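PDB 6FDF: tRNA (cytosine(38)-C(5))-methyltransferase from Schizosaccharomyces pombe, which methylates carbon 5 of cytosine 38 in the anticodon loop of tRNA(Asp), and to a lower level in tRNA(Glu), using S-adenosyl-L-methionine as methyl donor. Local coordinates for residues Cys240-Gly245 with Arg279-Arg284; Glu263-Gln268 with Met274-Arg279. All blocks are in the same frame, centred on the assembly; numbering follows the deposited sequence.

Contact 1 (Cys240-Gly245 with Arg279-Arg284); sequences CCFTRG and RYFTAR
Phe-242 and Phe-281 reach for each other from two loops whose backbones stay well apart, with 9.9 Å between Phe-242 CA and Phe-281 CA, so the rings alone close the gap. From Phe-242 CB, which leaves the backbone toward the 279-284 segment, CG stands anti to the carbonyl carbon (chi1 -67°) and carries the ring outward from its loop. One face of this ring has Cys-240 O of its own loop above it, offset toward the rim. Farther out, CE1 comes within 3.8 Å of Phe-281 CD2. The tip, Phe-242 CZ, makes the closest approach, 3.6 Å to Phe-281 CD2, and lies almost equally far from Phe-281 CG and CE2, the two ring neighbours of that carbon. Phe-281 CD2 thus sits at the edge of the Phe-242 ring, near its plane. The planes are almost perpendicular (89°), with the centroids 5.7 Å apart, and Phe-242 CZ comes up to the Phe-281 ring obliquely.

Tyr-246 packs edge-to-face with Phe-242 and uses its hydroxyl to hydrogen-bond the backbone N of Phe-281, tying the two loops together by a second route. Thr-282 is the N-cap residue of helix 283-289, which places Phe-281 just ahead of the helix, while Phe-242 packs along its side on Val-286 and Leu-289; Val-286 also touches Phe-281. This is structural packing between the loop after strand 231-232 and the lead-in to that helix, with the Phe-242 side chain about 13 Å from the bound S-adenosyl-L-homocysteine.

No hydrogen bond or charge pair crosses between the two segments. Their direct contact is carbon against carbon, consistent with cohesion from dispersion and from the removal of two buried rings from water, while polar ties between the loops run through neighbouring residues such as Tyr-246.

Contact 2 (Glu263-Gln268 with Met274-Arg279); sequences ENTHEQ and MALQLR
Leu-276 fits its isobutyl group against the side of the helix that begins at Thr-265, and its two methyls divide the work. CD2 lies over the aliphatic part of Gln-268, 3.7 Å from Gln-268 CG and 3.9 Å from its CB, the two side chains running past each other in opposite directions. CD1 meets Thr-265 one turn earlier, at 4.1 Å from Thr-265 CG2 and at a like distance from Thr-265 O; here the side chains cross at about a right angle. The methyl of Ala-275 extends the patch along Gln-268 as far as the amide end of that side chain.

Gln-268 CG lies anti to the backbone N (chi1 178°), which lays it on Leu-276 CD2; the bend at chi2 (57°) then turns the amide end to the Ala-275 methyl. Thr-265 turns its methyl to the leucine while OG1 hydrogen-bonds Gln-258 OE1, so one residue serves an apolar and a polar neighbour at once.

Behind these residues, Asn-264 N-caps the helix: its OD1 accepts from Glu-267 N at 3.1 Å, with the donor well above the carbonyl plane. On the other segment, backbone bonding of Leu-276 to Ser-260 and of Gln-277 to Met-259 fixes the chain as it turns into strand 278-279.

The contact therefore packs the first turn of helix 265-272 against the connection returning from it to a three-stranded sheet, probably part of the smaller domain of the C5-methyltransferase fold, where strand 278-279 pairs antiparallel with 256-258; Thr-265 also reaches strand 231-232, and Met-274 touches helix 219-225.

Along the chain, contact 2 lies between the two ends of contact 1, and the two share Arg-279, which makes no touch across either; their centres are about 19 Å apart. Strand 278-279 ends the 274-279 segment of contact 2, and helix 283-289 starts in the 279-284 segment of contact 1. Contact 1 is buried, its centre about 13 Å from the centre of the chain, and joins segments distant in sequence through aromatic carbon. Contact 2, its centre about 31 Å from that point, is partly buried and packs a helix against the short connection leading to strand 278-279. In this pair, the more peripheral contact takes in side chains with polar ends.

Contact 1 (Cys240-Gly245 with Arg279-Arg284)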
loop_
_atom_site.group_PDB
_atom_site.type_symbol
_atom_site.label_atom_id
_atom_site.label_comp_id
_atom_site.label_asym_id
_atom_site.label_seq_id
_atom_site.Cartn_x
_atom_site.Cartn_y
_atom_site.Cartn_z
ATOM N N CYS A 240 6.546 4.981 -12.494
ATOM C CA CYS A 240 5.201 4.445 -12.615
ATOM C C CYS A 240 4.855 3.529 -11.445
ATOM O O CYS A 240 5.695 3.149 -10.624
ATOM C CB CYS A 240 5.036 3.716 -13.945
ATOM S SG CYS A 240 4.956 4.847 -15.368
ATOM N N CYS A 241 3.577 3.180 -11.375
ATOM C CA CYS A 241 3.080 2.374 -10.273
ATOM C C CYS A 241 3.649 0.960 -10.339
ATOM O O CYS A 241 3.633 0.324 -11.397
ATOM C CB CYS A 241 1.556 2.356 -10.320
ATOM S SG CYS A 241 0.799 1.510 -8.956
ATOM N N PHE A 242 4.155 0.475 -9.205
ATOM C CA PHE A 242 4.639 -0.898 -9.102
ATOM C C PHE A 242 3.485 -1.851 -8.821
ATOM O O PHE A 242 2.619 -1.564 -7.987
ATOM C CB PHE A 242 5.670 -1.030 -7.979
ATOM C CG PHE A 242 6.954 -0.294 -8.237
ATOM C CD1 PHE A 242 7.874 -0.775 -9.154
ATOM C CD2 PHE A 242 7.253 0.868 -7.535
ATOM C CE1 PHE A 242 9.067 -0.096 -9.388
ATOM C CE2 PHE A 242 8.439 1.543 -7.754
ATOM C CZ PHE A 242 9.348 1.064 -8.687
ATOM N N THR A 243 3.493 -3.002 -9.494
ATOM C CA THR A 243 2.478 -4.032 -9.271
ATOM C C THR A 243 3.136 -5.387 -9.054
ATOM O O THR A 243 4.353 -5.551 -9.189
ATOM C CB THR A 243 1.502 -4.147 -10.448
ATOM O OG1 THR A 243 2.140 -4.848 -11.526
ATOM C CG2 THR A 243 1.042 -2.776 -10.925
ATOM N N ARG A 244 2.283 -6.375 -8.764
ATOM C CA ARG A 244 2.702 -7.766 -8.636
ATOM C C ARG A 244 3.358 -8.310 -9.899
ATOM O O ARG A 244 4.114 -9.286 -9.822
ATOM C CB ARG A 244 1.479 -8.613 -8.279
ATOM C CG ARG A 244 1.765 -10.069 -7.995
ATOM C CD ARG A 244 0.528 -10.735 -7.439
ATOM N NE ARG A 244 0.755 -12.149 -7.166
ATOM C CZ ARG A 244 -0.008 -12.875 -6.361
ATOM N NH1 ARG A 244 0.267 -14.156 -6.171
ATOM N NH2 ARG A 244 -1.040 -12.316 -5.743
ATOM N N GLY A 245 3.104 -7.703 -11.052
ATOM C CA GLY A 245 3.701 -8.140 -12.295
ATOM C C GLY A 245 5.117 -7.667 -12.541
ATOM O O GLY A 245 5.728 -8.063 -13.537
ATOM N N ARG A 279 17.968 -1.579 -15.909
ATOM C CA ARG A 279 17.772 -2.554 -14.847
ATOM C C ARG A 279 16.439 -2.306 -14.158
ATOM O O ARG A 279 15.900 -1.197 -14.189
ATOM C CB ARG A 279 18.906 -2.508 -13.809
ATOM C CG ARG A 279 18.944 -1.254 -12.926
ATOM C CD ARG A 279 19.943 -1.480 -11.784
ATOM N NE ARG A 279 20.201 -0.308 -10.943
ATOM C CZ ARG A 279 19.465 0.030 -9.884
ATOM N NH1 ARG A 279 18.399 -0.691 -9.551
ATOM N NH2 ARG A 279 19.788 1.098 -9.161
ATOM N N TYR A 280 15.908 -3.357 -13.530
ATOM C CA TYR A 280 14.785 -3.189 -12.622
ATOM C C TYR A 280 15.249 -2.478 -11.356
ATOM O O TYR A 280 16.416 -2.566 -10.966
ATOM C CB TYR A 280 14.174 -4.550 -12.262
ATOM C CG TYR A 280 13.678 -5.309 -13.471
ATOM C CD1 TYR A 280 12.501 -4.931 -14.114
ATOM C CD2 TYR A 280 14.380 -6.401 -13.972
ATOM C CE1 TYR A 280 12.043 -5.611 -15.230
ATOM C CE2 TYR A 280 13.926 -7.093 -15.087
ATOM C CZ TYR A 280 12.754 -6.695 -15.708
ATOM O OH TYR A 280 12.296 -7.375 -16.818
ATOM N N PHE A 281 14.331 -1.758 -10.717
ATOM C CA PHE A 281 14.573 -1.347 -9.341
ATOM C C PHE A 281 14.711 -2.585 -8.470
ATOM O O PHE A 281 14.020 -3.585 -8.678
ATOM C CB PHE A 281 13.433 -0.463 -8.828
ATOM C CG PHE A 281 13.384 0.892 -9.473
ATOM C CD1 PHE A 281 14.235 1.903 -9.055
ATOM C CD2 PHE A 281 12.488 1.158 -10.495
ATOM C CE1 PHE A 281 14.195 3.153 -9.650
ATOM C CE2 PHE A 281 12.446 2.406 -11.091
ATOM C CZ PHE A 281 13.302 3.404 -10.667
ATOM N N THR A 282 15.621 -2.526 -7.501
ATOM C CA THR A 282 15.717 -3.607 -6.533
ATOM C C THR A 282 14.515 -3.566 -5.597
ATOM O O THR A 282 13.826 -2.550 -5.479
ATOM C CB THR A 282 17.011 -3.498 -5.727
ATOM O OG1 THR A 282 16.889 -2.422 -4.787
ATOM C CG2 THR A 282 18.199 -3.236 -6.644
ATOM N N ALA A 283 14.262 -4.687 -4.912
ATOM C CA ALA A 283 13.152 -4.698 -3.963
ATOM C C ALA A 283 13.377 -3.694 -2.839
ATOM O O ALA A 283 12.414 -3.088 -2.352
ATOM C CB ALA A 283 12.939 -6.100 -3.392
ATOM N N ARG A 284 14.634 -3.486 -2.436
ATOM C CA ARG A 284 14.930 -2.460 -1.440
ATOM C C ARG A 284 14.558 -1.072 -1.950
ATOM O O ARG A 284 14.015 -0.250 -1.203
ATOM C CB ARG A 284 16.410 -2.504 -1.055
ATOM C CG ARG A 284 16.844 -1.325 -0.190
ATOM C CD ARG A 284 16.174 -1.388 1.175
ATOM N NE ARG A 284 16.539 -2.590 1.913
ATOM C CZ ARG A 284 15.901 -3.015 2.998
ATOM N NH1 ARG A 284 14.865 -2.330 3.465
ATOM N NH2 ARG A 284 16.303 -4.119 3.616
#

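Contact 2 (Glu263-Gln268 with Met274-Arg279)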
loop_
_atom_site.group_PDB
_atom_site.type_symbol
_atom_site.label_atom_id
_atom_site.label_comp_id
_atom_site.label_asym_id
_atom_site.label_seq_id
_atom_site.Cartn_x
_atom_site.Cartn_y
_atom_site.Cartn_z
ATOM N N GLU A 263 21.543 11.070 -23.181
ATOM C CA GLU A 263 20.500 12.069 -22.977
ATOM C C GLU A 263 19.240 11.740 -23.770
ATOM O O GLU A 263 18.124 11.949 -23.279
ATOM C CB GLU A 263 21.021 13.460 -23.349
ATOM C CG GLU A 263 22.245 13.894 -22.555
ATOM C CD GLU A 263 22.714 15.292 -22.916
ATOM O OE1 GLU A 263 21.869 16.119 -23.318
ATOM O OE2 GLU A 263 23.928 15.563 -22.798
ATOM N N ASN A 264 19.395 11.209 -24.982
ATOM C CA ASN A 264 18.267 10.947 -25.878
ATOM C C ASN A 264 17.973 9.449 -25.802
ATOM O O ASN A 264 18.530 8.649 -26.557
ATOM C CB ASN A 264 18.567 11.397 -27.308
ATOM C CG ASN A 264 17.327 11.410 -28.192
ATOM O OD1 ASN A 264 16.387 10.639 -27.985
ATOM N ND2 ASN A 264 17.324 12.288 -29.191
ATOM N N THR A 265 17.079 9.084 -24.881
ATOM C CA THR A 265 16.835 7.674 -24.586
ATOM C C THR A 265 16.183 6.967 -25.768
ATOM O O THR A 265 16.604 5.866 -26.147
ATOM C CB THR A 265 15.965 7.551 -23.337
ATOM O OG1 THR A 265 16.669 8.092 -22.213
ATOM C CG2 THR A 265 15.604 6.083 -23.050
ATOM N N HIS A 266 15.170 7.592 -26.379
ATOM C CA HIS A 266 14.479 6.957 -27.497
ATOM C C HIS A 266 15.415 6.745 -28.679
ATOM O O HIS A 266 15.386 5.689 -29.321
ATOM C CB HIS A 266 13.271 7.785 -27.931
ATOM C CG HIS A 266 12.565 7.222 -29.124
ATOM N ND1 HIS A 266 12.599 7.822 -30.364
ATOM C CD2 HIS A 266 11.821 6.098 -29.272
ATOM C CE1 HIS A 266 11.901 7.100 -31.222
ATOM N NE2 HIS A 266 11.418 6.048 -30.585
ATOM N N GLU A 267 16.239 7.750 -28.996
ATOM C CA GLU A 267 17.182 7.609 -30.095
ATOM C C GLU A 267 18.161 6.473 -29.836
ATOM O O GLU A 267 18.430 5.659 -30.728
ATOM C CB GLU A 267 17.924 8.929 -30.308
ATOM C CG GLU A 267 18.789 9.001 -31.542
ATOM C CD GLU A 267 19.474 10.351 -31.670
ATOM O OE1 GLU A 267 20.382 10.627 -30.858
ATOM O OE2 GLU A 267 19.107 11.131 -32.576
ATOM N N GLN A 268 18.703 6.396 -28.619
ATOM C CA GLN A 268 19.641 5.323 -28.316
ATOM C C GLN A 268 18.945 3.967 -28.294
ATOM O O GLN A 268 19.562 2.950 -28.629
ATOM C CB GLN A 268 20.334 5.589 -26.976
ATOM C CG GLN A 268 21.307 4.497 -26.550
ATOM C CD GLN A 268 22.391 4.229 -27.585
ATOM O OE1 GLN A 268 22.780 3.082 -27.807
ATOM N NE2 GLN A 268 22.904 5.289 -28.202
ATOM N N MET A 274 20.523 -2.288 -25.548
ATOM C CA MET A 274 21.290 -2.852 -24.443
ATOM C C MET A 274 22.318 -1.870 -23.895
ATOM O O MET A 274 22.753 -2.022 -22.749
ATOM C CB MET A 274 21.982 -4.147 -24.875
ATOM C CG MET A 274 21.021 -5.238 -25.315
ATOM S SD MET A 274 19.691 -5.481 -24.127
ATOM C CE MET A 274 20.593 -6.241 -22.781
ATOM N N ALA A 275 22.712 -0.867 -24.680
ATOM C CA ALA A 275 23.686 0.115 -24.220
ATOM C C ALA A 275 23.090 1.119 -23.242
ATOM O O ALA A 275 23.838 1.901 -22.644
ATOM C CB ALA A 275 24.288 0.859 -25.413
ATOM N N LEU A 276 21.769 1.115 -23.069
ATOM C CA LEU A 276 21.127 1.949 -22.064
ATOM C C LEU A 276 21.335 1.429 -20.651
ATOM O O LEU A 276 21.024 2.155 -19.699
ATOM C CB LEU A 276 19.628 2.053 -22.345
ATOM C CG LEU A 276 19.260 2.888 -23.571
ATOM C CD1 LEU A 276 17.790 2.694 -23.922
ATOM C CD2 LEU A 276 19.575 4.359 -23.324
ATOM N N GLN A 277 21.842 0.203 -20.496
ATOM C CA GLN A 277 22.104 -0.380 -19.180
ATOM C C GLN A 277 20.854 -0.313 -18.309
ATOM O O GLN A 277 20.863 0.215 -17.194
ATOM C CB GLN A 277 23.289 0.308 -18.498
ATOM C CG GLN A 277 24.555 0.352 -19.332
ATOM C CD GLN A 277 25.695 1.047 -18.610
ATOM O OE1 GLN A 277 26.242 2.036 -19.097
ATOM N NE2 GLN A 277 26.052 0.537 -17.437
ATOM N N LEU A 278 19.760 -0.859 -18.838
ATOM C CA LEU A 278 18.476 -0.821 -18.155
ATOM C C LEU A 278 18.408 -1.928 -17.115
ATOM O O LEU A 278 18.730 -3.085 -17.408
ATOM C CB LEU A 278 17.343 -0.986 -19.167
ATOM C CG LEU A 278 17.261 0.116 -20.223
ATOM C CD1 LEU A 278 16.502 -0.368 -21.453
ATOM C CD2 LEU A 278 16.589 1.338 -19.636
ATOM N N ARG A 279 17.968 -1.579 -15.909
ATOM C CA ARG A 279 17.772 -2.554 -14.847
ATOM C C ARG A 279 16.439 -2.306 -14.158
ATOM O O ARG A 279 15.900 -1.197 -14.189
ATOM C CB ARG A 279 18.906 -2.508 -13.809
ATOM C CG ARG A 279 18.944 -1.254 -12.926
ATOM C CD ARG A 279 19.943 -1.480 -11.784
ATOM N NE ARG A 279 20.201 -0.308 -10.943
ATOM C CZ ARG A 279 19.465 0.030 -9.884
ATOM N NH1 ARG A 279 18.399 -0.691 -9.551
ATOM N NH2 ARG A 279 19.788 1.098 -9.161
#